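Local coordinates for protein endoglucanase (PDB 5H4U) that hydrolyses internal beta-1,4-glucosidic linkages in carboxymethylcellulose, lichenan and barley beta-glucan, releasing mainly cellobiose, cellotriose and cellotetraose from carboxymethylcellulose, at residues 71-74 with 75-79. Sequence-based numbering, arbitrary orientation.
Sequences SYVC and NDQQP
Val-73 and Gln-77 meet across a tight turn, their side chains set at a slant to each other. One valine branch does the touching. CG2 of Val-73 stands anti to its backbone N and lies 3.6 Å from OE1 of Gln-77. CG2 of Val-73 also packs against CB of Gln-77, at 3.9 Å. Gln-77 turns CG beside its own backbone N (chi1 -83°) and then runs extended, which brings OE1 up to CG2 of Val-73, while a hydrogen bond from NE2 to the backbone O of Arg-48 would limit the rotation of the amide.

The turn itself is closed by N of Gln-77, which donates to O of Cys-74 at 2.8 Å. The N-H points nearly straight at the oxygen (165°), but the donor sits above the carbonyl plane. With Asn-75 and Asp-76 at its corners, this is a type I beta turn. At its start, CB of Cys-74 rests 3.9 Å from CB of Asp-76. SG of Cys-74 forms the disulfide with Cys-50, which ties the turn to an earlier part of the same loop region.

A water bridges the other flank. It donates to O of Val-73 (2.9 Å) and to OD1 of Asn-75, whose ND2 is hydrogen-bonded to OD1 of Asn-55.

The turn belongs to the long connection between strand 19-27 and strand 80-82 in this family 45 enzyme, whose fold is a double-psi beta-barrel; the Val-73 side chain lies about 6 Å from that of Asp-29, the inferred nucleophile, and Asn-75 touches Trp-156 of helix 152-156.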
ATOM      1  N   SER A  71       4.546  -6.287  14.989  1.00 10.62           N
ATOM      2  CA  SER A  71       3.515  -6.427  13.967  1.00 10.72           C
ATOM      3  C   SER A  71       3.927  -5.746  12.664  1.00 10.17           C
ATOM      4  O   SER A  71       4.409  -4.613  12.674  1.00 10.14           O
ATOM      5  CB  SER A  71       2.211  -5.830  14.477  1.00 11.02           C
ATOM      6  OG  SER A  71       1.301  -5.648  13.431  1.00 11.04           O
ATOM      7  N   TYR A  72       3.698  -6.416  11.533  1.00 10.17           N
ATOM      8  CA  TYR A  72       4.141  -5.920  10.225  1.00  9.85           C
ATOM      9  C   TYR A  72       3.014  -5.991   9.205  1.00  9.95           C
ATOM     10  O   TYR A  72       1.940  -6.542   9.472  1.00 10.23           O
ATOM     11  CB  TYR A  72       5.361  -6.703   9.720  1.00  9.52           C
ATOM     12  CG  TYR A  72       6.550  -6.547  10.635  1.00  9.59           C
ATOM     13  CD1 TYR A  72       7.461  -5.519  10.439  1.00  9.67           C
ATOM     14  CD2 TYR A  72       6.729  -7.374  11.718  1.00  9.62           C
ATOM     15  CE1 TYR A  72       8.525  -5.347  11.270  1.00  9.73           C
ATOM     16  CE2 TYR A  72       7.785  -7.210  12.557  1.00  9.95           C
ATOM     17  CZ  TYR A  72       8.690  -6.198  12.327  1.00  9.93           C
ATOM     18  OH  TYR A  72       9.757  -6.026  13.171  1.00  9.76           O
ATOM     19  N   VAL A  73       3.253  -5.398   8.031  1.00  9.52           N
ATOM     20  CA  VAL A  73       2.316  -5.551   6.919  1.00  9.78           C
ATOM     21  C   VAL A  73       2.418  -6.965   6.354  1.00  9.67           C
ATOM     22  O   VAL A  73       3.497  -7.570   6.316  1.00  9.58           O
ATOM     23  CB  VAL A  73       2.558  -4.488   5.828  1.00  9.52           C
ATOM     24  CG1 VAL A  73       3.963  -4.560   5.311  1.00  8.93           C
ATOM     25  CG2 VAL A  73       1.546  -4.662   4.674  1.00  8.90           C
ATOM     26  N   CYS A  74       1.288  -7.488   5.882  1.00 10.08           N
ATOM     27  CA  CYS A  74       1.221  -8.878   5.444  1.00 10.02           C
ATOM     28  C   CYS A  74       1.705  -9.033   4.002  1.00 10.21           C
ATOM     29  O   CYS A  74       1.471  -8.164   3.151  1.00  9.84           O
ATOM     30  CB  CYS A  74      -0.212  -9.393   5.580  1.00 10.22           C
ATOM     31  SG  CYS A  74      -0.893  -9.487   7.306  1.00 11.13           S
ATOM     32  N   ASN A  75       2.372 -10.166   3.727  1.00 10.33           N
ATOM     33  CA  ASN A  75       2.836 -10.467   2.374  1.00 10.02           C
ATOM     34  C   ASN A  75       1.662 -10.381   1.418  1.00 10.11           C
ATOM     35  O   ASN A  75       1.813 -10.008   0.248  1.00 10.16           O
ATOM     36  CB  ASN A  75       3.455 -11.863   2.328  1.00 10.45           C
ATOM     37  CG  ASN A  75       4.765 -11.963   3.097  1.00 10.64           C
ATOM     38  OD1 ASN A  75       5.540 -11.024   3.128  1.00 10.53           O
ATOM     39  ND2 ASN A  75       5.014 -13.116   3.719  1.00 10.74           N
ATOM     40  N   ASP A  76       0.478 -10.623   1.960  1.00 10.21           N
ATOM     41  CA  ASP A  76      -0.802 -10.624   1.289  1.00 10.16           C
ATOM     42  C   ASP A  76      -1.174  -9.265   0.725  1.00 10.37           C
ATOM     43  O   ASP A  76      -2.036  -9.172  -0.161  1.00 10.00           O
ATOM     44  CB  ASP A  76      -1.820 -10.942   2.385  1.00 10.75           C
ATOM     45  CG  ASP A  76      -2.832 -11.907   1.972  1.00 12.01           C
ATOM     46  OD1 ASP A  76      -2.847 -12.200   0.773  1.00 13.03           O
ATOM     47  OD2 ASP A  76      -3.605 -12.369   2.845  1.00 12.30           O
ATOM     48  N   GLN A  77      -0.540  -8.207   1.205  1.00  9.34           N
ATOM     49  CA  GLN A  77      -0.933  -6.867   0.827  1.00  9.08           C
ATOM     50  C   GLN A  77      -0.015  -6.252  -0.220  1.00  8.86           C
ATOM     51  O   GLN A  77       0.176  -5.036  -0.251  1.00  8.76           O
ATOM     52  CB  GLN A  77      -1.074  -6.039   2.104  1.00  9.53           C
ATOM     53  CG  GLN A  77      -2.479  -6.298   2.697  1.00  9.22           C
ATOM     54  CD  GLN A  77      -2.645  -5.882   4.143  1.00  9.69           C
ATOM     55  OE1 GLN A  77      -2.045  -4.915   4.603  1.00  9.60           O
ATOM     56  NE2 GLN A  77      -3.475  -6.622   4.876  1.00 10.11           N
ATOM     57  N   GLN A  78       0.526  -7.072  -1.095  1.00  9.42           N
ATOM     58  CA  GLN A  78       1.309  -6.708  -2.260  1.00  8.77           C
ATOM     59  C   GLN A  78       0.410  -6.418  -3.456  1.00  8.49           C
ATOM     60  O   GLN A  78      -0.699  -6.950  -3.551  1.00  8.17           O
ATOM     61  CB  GLN A  78       2.242  -7.829  -2.645  1.00  9.08           C
ATOM     62  CG  GLN A  78       3.442  -7.957  -1.811  1.00  9.58           C
ATOM     63  CD  GLN A  78       4.294  -9.052  -2.361  1.00  9.84           C
ATOM     64  OE1 GLN A  78       3.959 -10.222  -2.274  1.00  9.68           O
ATOM     65  NE2 GLN A  78       5.370  -8.672  -2.995  1.00  9.93           N
ATOM     66  N   PRO A  79       0.910  -5.614  -4.392  1.00  8.49           N
ATOM     67  CA  PRO A  79       0.136  -5.322  -5.596  1.00  8.28           C
ATOM     68  C   PRO A  79       0.093  -6.526  -6.514  1.00  8.74           C
ATOM     69  O   PRO A  79       1.019  -7.343  -6.559  1.00  8.47           O
ATOM     70  CB  PRO A  79       0.901  -4.164  -6.248  1.00  8.42           C
ATOM     71  CG  PRO A  79       2.302  -4.300  -5.757  1.00  8.16           C
ATOM     72  CD  PRO A  79       2.204  -4.904  -4.371  1.00  8.37           C
TER
HETATM   73  O   HOH W   1       5.231  -8.907   4.368  1.00  9.52           O